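Local atomic coordinates of conserved exported protein (Bacteroides fragilis, PDB entry 3CLW), a protein that is of unknown function but probably hydrolyses O-glycosidic bonds in sugar-containing compounds. Residues A[48-53]-A[115-120]; A[125-130]-A[166-171]. All coordinates share one frame; numbering follows the deposited sequence.

Contact 1: residues A[48-53]-A[115-120]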
loop_
_atom_site.group_PDB
_atom_site.type_symbol
_atom_site.label_atom_id
_atom_site.label_comp_id
_atom_site.label_asym_id
_atom_site.label_seq_id
_atom_site.Cartn_x
_atom_site.Cartn_y
_atom_site.Cartn_z
ATOM N N LEU A 48 0.614 13.184 10.572
ATOM C CA LEU A 48 1.520 12.904 9.419
ATOM C C LEU A 48 0.904 11.914 8.427
ATOM O O LEU A 48 1.165 11.987 7.235
ATOM C CB LEU A 48 2.899 12.382 9.879
ATOM C CG LEU A 48 3.831 13.408 10.596
ATOM C CD1 LEU A 48 4.858 12.715 11.499
ATOM C CD2 LEU A 48 4.508 14.350 9.617
ATOM N N LEU A 49 0.041 11.035 8.940
ATOM C CA LEU A 49 -0.541 9.944 8.141
ATOM C C LEU A 49 -1.809 10.365 7.406
ATOM O O LEU A 49 -1.954 10.064 6.238
ATOM C CB LEU A 49 -0.843 8.757 9.048
ATOM C CG LEU A 49 0.327 8.031 9.698
ATOM C CD1 LEU A 49 -0.105 6.821 10.533
ATOM C CD2 LEU A 49 1.271 7.580 8.644
ATOM N N PHE A 50 -2.697 11.094 8.097
ATOM C CA PHE A 50 -4.103 11.220 7.692
ATOM C C PHE A 50 -4.621 12.626 7.416
ATOM O O PHE A 50 -5.588 12.774 6.665
ATOM C CB PHE A 50 -5.015 10.587 8.750
ATOM C CG PHE A 50 -4.660 9.180 9.074
ATOM C CD1 PHE A 50 -4.588 8.207 8.048
ATOM C CD2 PHE A 50 -4.388 8.807 10.394
ATOM C CE1 PHE A 50 -4.239 6.893 8.338
ATOM C CE2 PHE A 50 -4.051 7.485 10.707
ATOM C CZ PHE A 50 -3.979 6.519 9.667
ATOM N N LYS A 51 -4.001 13.636 8.026
ATOM C CA LYS A 51 -4.626 14.951 8.106
ATOM C C LYS A 51 -4.322 15.747 6.845
ATOM O O LYS A 51 -3.176 16.013 6.537
ATOM C CB LYS A 51 -4.169 15.698 9.377
ATOM C CG LYS A 51 -4.962 16.962 9.690
ATOM C CD LYS A 51 -4.535 17.529 11.024
ATOM C CE LYS A 51 -5.356 18.736 11.437
ATOM N NZ LYS A 51 -4.905 19.208 12.791
ATOM N N ARG A 52 -5.358 16.078 6.091
ATOM C CA ARG A 52 -5.161 16.808 4.844
ATOM C C ARG A 52 -5.286 18.330 5.097
ATOM O O ARG A 52 -6.325 18.930 4.844
ATOM C CB ARG A 52 -6.144 16.311 3.759
ATOM C CG ARG A 52 -5.618 16.399 2.319
ATOM C CD ARG A 52 -5.727 17.791 1.760
ATOM N NE ARG A 52 -5.116 17.898 0.437
ATOM C CZ ARG A 52 -5.154 18.995 -0.310
ATOM N NH1 ARG A 52 -5.753 20.083 0.142
ATOM N NH2 ARG A 52 -4.535 19.024 -1.476
ATOM N N GLU A 53 -4.211 18.926 5.604
ATOM C CA GLU A 53 -4.163 20.361 5.928
ATOM C C GLU A 53 -2.792 20.912 5.620
ATOM O O GLU A 53 -1.800 20.169 5.505
ATOM C CB GLU A 53 -4.439 20.622 7.416
ATOM C CG GLU A 53 -5.711 19.993 7.940
ATOM C CD GLU A 53 -6.725 20.995 8.445
ATOM O OE1 GLU A 53 -7.732 21.253 7.729
ATOM O OE2 GLU A 53 -6.523 21.515 9.566
ATOM N N LYS A 115 -9.685 5.273 15.137
ATOM C CA LYS A 115 -10.378 6.438 15.661
ATOM C C LYS A 115 -9.676 7.754 15.297
ATOM O O LYS A 115 -10.324 8.710 14.940
ATOM C CB LYS A 115 -10.641 6.326 17.177
ATOM N N ALA A 116 -8.351 7.763 15.337
ATOM C CA ALA A 116 -7.551 8.952 15.008
ATOM C C ALA A 116 -7.648 9.325 13.536
ATOM O O ALA A 116 -7.682 10.510 13.195
ATOM C CB ALA A 116 -6.104 8.735 15.382
ATOM N N ALA A 117 -7.626 8.316 12.675
ATOM C CA ALA A 117 -7.848 8.489 11.240
ATOM C C ALA A 117 -9.217 9.107 10.962
ATOM O O ALA A 117 -9.314 10.114 10.261
ATOM C CB ALA A 117 -7.714 7.137 10.509
ATOM N N ARG A 118 -10.277 8.506 11.511
ATOM C CA ARG A 118 -11.637 8.994 11.251
ATOM C C ARG A 118 -11.758 10.453 11.709
ATOM O O ARG A 118 -12.287 11.293 10.990
ATOM C CB ARG A 118 -12.679 8.101 11.928
ATOM C CG ARG A 118 -14.141 8.506 11.641
ATOM C CD ARG A 118 -15.136 7.522 12.269
ATOM N NE ARG A 118 -14.918 7.373 13.708
ATOM C CZ ARG A 118 -15.565 6.501 14.476
ATOM N NH1 ARG A 118 -16.455 5.677 13.935
ATOM N NH2 ARG A 118 -15.300 6.430 15.782
ATOM N N GLU A 119 -11.204 10.742 12.891
ATOM C CA GLU A 119 -11.170 12.095 13.475
ATOM C C GLU A 119 -10.568 13.119 12.529
ATOM O O GLU A 119 -10.953 14.292 12.548
ATOM C CB GLU A 119 -10.329 12.057 14.753
ATOM C CG GLU A 119 -10.901 12.815 15.899
ATOM C CD GLU A 119 -10.010 12.710 17.141
ATOM O OE1 GLU A 119 -10.235 11.783 17.980
ATOM O OE2 GLU A 119 -9.070 13.545 17.257
ATOM N N ARG A 120 -9.610 12.668 11.716
ATOM C CA ARG A 120 -8.956 13.507 10.734
ATOM C C ARG A 120 -9.578 13.404 9.335
ATOM O O ARG A 120 -8.985 13.853 8.341
ATOM C CB ARG A 120 -7.470 13.190 10.716
ATOM C CG ARG A 120 -6.780 13.690 11.972
ATOM C CD ARG A 120 -5.587 12.866 12.319
ATOM N NE ARG A 120 -4.907 13.387 13.500
ATOM C CZ ARG A 120 -5.261 13.134 14.755
ATOM N NH1 ARG A 120 -6.306 12.346 15.001
ATOM N NH2 ARG A 120 -4.549 13.664 15.765
#
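Ala117 sets its methyl group squarely over one face of the Phe50 ring, where helix 39-50 runs out against the C-terminal end of helix 108-119. The CB atom of Ala117 stands 3.6 Å from the centroid of the Phe50 ring and 10° off its normal, which is the geometry of a CH-pi contact rather than of an edge approach. The backbone of Ala117 is also close, its CA lying 3.6 Å from CD2 of Phe50. With chi1 at -54°, CG of Phe50 is anti to its own carbonyl carbon, and the ring is presented to the neighbouring helix while CB of Leu49 covers the opposite face. Trp68 adds an edge-to-face ring contact.

The remaining apolar contacts are looser and use aliphatic carbons only. CB of Phe50 meets CB of Arg120 at 4.1 Å, and CB of Lys51, the first residue to leave helical geometry, lies 4.2 Å from CG of Arg120.

Polar interactions gather at the end of the Arg120 side chain. Its NH1 donates to Ala116 O at 2.9 Å, with an N-H...O angle of 156°; the oxygen lies near the guanidinium plane. The other two nitrogens reach back to helix 39-50, NE forming a salt bridge with Asp47 and NH2 one with Glu43. Glu119 OE2 is a long 3.8 Å from NH1 and well out of the guanidinium plane, an interaction of charges alone.

Bonds at NE, NH1 and NH2 thus fix the rotation of the guanidinium group. The carboxylates of Asp47 and Glu43 would be expected to offset its charge and so ease its nearness to Lys51, whose NZ is 5.9 Å from Arg120 NE. Ring-and-methyl packing is therefore the apolar half of this helix pairing, and Arg120, just past the end of helix 108-119, carries the charged half through its salt bridges to helix 39-50.

Contact 2: residues A[125-130]-A[166-171]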
loop_
_atom_site.group_PDB
_atom_site.type_symbol
_atom_site.label_atom_id
_atom_site.label_comp_id
_atom_site.label_asym_id
_atom_site.label_seq_id
_atom_site.Cartn_x
_atom_site.Cartn_y
_atom_site.Cartn_z
ATOM N N PHE A 125 -11.340 1.927 5.408
ATOM C CA PHE A 125 -10.473 0.905 5.960
ATOM C C PHE A 125 -10.481 -0.421 5.176
ATOM O O PHE A 125 -11.498 -0.832 4.609
ATOM C CB PHE A 125 -10.819 0.656 7.435
ATOM C CG PHE A 125 -10.693 1.874 8.312
ATOM C CD1 PHE A 125 -11.806 2.710 8.539
ATOM C CD2 PHE A 125 -9.476 2.186 8.926
ATOM C CE1 PHE A 125 -11.712 3.832 9.355
ATOM C CE2 PHE A 125 -9.365 3.344 9.754
ATOM C CZ PHE A 125 -10.483 4.169 9.954
ATOM N N LEU A 126 -9.315 -1.071 5.164
ATOM C CA LEU A 126 -9.158 -2.439 4.658
ATOM C C LEU A 126 -8.695 -3.273 5.832
ATOM O O LEU A 126 -7.763 -2.860 6.562
ATOM C CB LEU A 126 -8.157 -2.509 3.494
ATOM C CG LEU A 126 -7.850 -3.870 2.825
ATOM C CD1 LEU A 126 -7.375 -3.701 1.364
ATOM C CD2 LEU A 126 -6.848 -4.700 3.597
ATOM N N PHE A 127 -9.359 -4.411 6.040
ATOM C CA PHE A 127 -8.979 -5.417 7.051
ATOM C C PHE A 127 -8.226 -6.558 6.384
ATOM O O PHE A 127 -8.728 -7.151 5.410
ATOM C CB PHE A 127 -10.242 -5.990 7.695
ATOM C CG PHE A 127 -10.806 -5.140 8.792
ATOM C CD1 PHE A 127 -11.765 -5.655 9.647
ATOM C CD2 PHE A 127 -10.355 -3.817 8.988
ATOM C CE1 PHE A 127 -12.269 -4.863 10.677
ATOM C CE2 PHE A 127 -10.843 -3.030 10.038
ATOM C CZ PHE A 127 -11.794 -3.555 10.884
ATOM N N PHE A 128 -7.039 -6.871 6.889
ATOM C CA PHE A 128 -6.222 -7.938 6.306
ATOM C C PHE A 128 -5.716 -8.898 7.376
ATOM O O PHE A 128 -5.489 -8.487 8.512
ATOM C CB PHE A 128 -5.067 -7.418 5.398
ATOM C CG PHE A 128 -3.871 -6.859 6.148
ATOM C CD1 PHE A 128 -3.862 -5.547 6.612
ATOM C CD2 PHE A 128 -2.752 -7.652 6.385
ATOM C CE1 PHE A 128 -2.727 -5.015 7.302
ATOM C CE2 PHE A 128 -1.655 -7.149 7.096
ATOM C CZ PHE A 128 -1.643 -5.815 7.544
ATOM N N THR A 129 -5.572 -10.169 6.987
ATOM C CA THR A 129 -5.027 -11.220 7.821
ATOM C C THR A 129 -3.795 -11.855 7.172
ATOM O O THR A 129 -3.701 -11.996 5.920
ATOM C CB THR A 129 -6.037 -12.359 8.094
ATOM O OG1 THR A 129 -6.760 -12.671 6.880
ATOM C CG2 THR A 129 -6.995 -11.985 9.185
ATOM N N ASN A 130 -2.872 -12.219 8.070
ATOM C CA ASN A 130 -1.664 -12.950 7.808
ATOM C C ASN A 130 -1.802 -14.424 8.173
ATOM O O ASN A 130 -0.995 -15.258 7.766
ATOM C CB ASN A 130 -0.530 -12.357 8.621
ATOM C CG ASN A 130 -0.004 -11.115 8.010
ATOM O OD1 ASN A 130 -0.045 -10.947 6.776
ATOM N ND2 ASN A 130 0.480 -10.208 8.852
ATOM N N LYS A 166 -17.750 -10.933 10.434
ATOM C CA LYS A 166 -18.237 -10.445 11.732
ATOM C C LYS A 166 -17.377 -9.293 12.308
ATOM O O LYS A 166 -17.919 -8.375 12.916
ATOM C CB LYS A 166 -18.370 -11.573 12.767
ATOM C CG LYS A 166 -18.492 -11.053 14.239
ATOM C CD LYS A 166 -19.470 -11.855 15.026
ATOM C CE LYS A 166 -19.644 -11.281 16.428
ATOM N NZ LYS A 166 -20.511 -12.167 17.234
ATOM N N SER A 167 -16.057 -9.384 12.139
ATOM C CA SER A 167 -15.114 -8.342 12.587
ATOM C C SER A 167 -15.348 -7.031 11.820
ATOM O O SER A 167 -15.442 -5.946 12.432
ATOM C CB SER A 167 -13.659 -8.795 12.402
ATOM O OG SER A 167 -13.344 -9.912 13.196
ATOM N N ALA A 168 -15.417 -7.131 10.486
ATOM C CA ALA A 168 -15.749 -5.971 9.668
ATOM C C ALA A 168 -17.098 -5.386 10.068
ATOM O O ALA A 168 -17.243 -4.165 10.193
ATOM C CB ALA A 168 -15.734 -6.293 8.139
ATOM N N GLN A 169 -18.076 -6.255 10.263
ATOM C CA GLN A 169 -19.419 -5.777 10.596
ATOM C C GLN A 169 -19.436 -5.087 11.938
ATOM O O GLN A 169 -20.098 -4.062 12.085
ATOM C CB GLN A 169 -20.454 -6.889 10.589
ATOM C CG GLN A 169 -21.899 -6.376 10.745
ATOM C CD GLN A 169 -22.946 -7.510 10.567
ATOM O OE1 GLN A 169 -22.641 -8.702 10.726
ATOM N NE2 GLN A 169 -24.164 -7.134 10.231
ATOM N N HIS A 170 -18.736 -5.651 12.912
ATOM C CA HIS A 170 -18.564 -5.001 14.223
ATOM C C HIS A 170 -18.073 -3.568 14.078
ATOM O O HIS A 170 -18.648 -2.651 14.638
ATOM C CB HIS A 170 -17.587 -5.747 15.118
ATOM C CG HIS A 170 -17.234 -4.985 16.348
ATOM N ND1 HIS A 170 -18.028 -4.991 17.479
ATOM C CD2 HIS A 170 -16.190 -4.160 16.620
ATOM C CE1 HIS A 170 -17.493 -4.188 18.386
ATOM N NE2 HIS A 170 -16.366 -3.694 17.898
ATOM N N PHE A 171 -17.008 -3.385 13.315
ATOM C CA PHE A 171 -16.442 -2.052 13.157
ATOM C C PHE A 171 -17.314 -1.126 12.291
ATOM O O PHE A 171 -17.362 0.093 12.546
ATOM C CB PHE A 171 -14.973 -2.135 12.739
ATOM C CG PHE A 171 -14.084 -2.607 13.864
ATOM C CD1 PHE A 171 -13.737 -3.950 13.978
ATOM C CD2 PHE A 171 -13.694 -1.720 14.866
ATOM C CE1 PHE A 171 -12.967 -4.420 15.047
ATOM C CE2 PHE A 171 -12.899 -2.151 15.955
ATOM C CZ PHE A 171 -12.539 -3.525 16.036
#
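Phe127 reaches from strand 125-128 to helix 157-173 and meets Phe171 with the far edge of its ring. The packing is tightest here: CZ of Phe127 lies 3.7 Å from CD1 of Phe171, the two rings have centroids 5.7 Å apart, and their planes stand at 77° in an oblique pair. A chi1 of -82° turns CG of Phe127 anti to its carbonyl carbon and carries the ring toward the helix. CD2 of His170 covers one face of the Phe171 ring. Along the same helix, CE1 of Phe127 is 3.8 Å from CA of Ala168, while Ser167 O approaches the Phe127 ring at its edge. Met114 of helix 108-119 also packs against both phenylalanines, and Val178 of the next parallel strand touches Phe127 and Ala168.

The looser part involves the Ala168 methyl, whose CB is 4.3 Å from CD1 of Phe127. On the outer side of the helix, Gln169 directs its CB away from the strand and Lys166 is exposed.

The segment axes approach to 10.1 Å and their directions differ by 151°, a nearly antiparallel strand and helix. This is the packing of an outer helix against a barrel strand in a TIM barrel.

Contact 1 closes before contact 2 opens along the chain, and their centres are 19 Å apart. Helix 108-119 supplies one side of contact 1 and leads into strand 125-128 of contact 2; that strand lies between parallel strands 68-71 and 178-182. The two contacts are joined by packing of Ala117 CB against Phe125 CZ, 4.1 Å apart. Contact 1 joins helix 39-50 to helix 108-119, whereas contact 2 joins strand 125-128 to helix 157-173. Together they tie three successive outer helices and one inner strand into the same part of the barrel, within the glycoside hydrolase family 30 region.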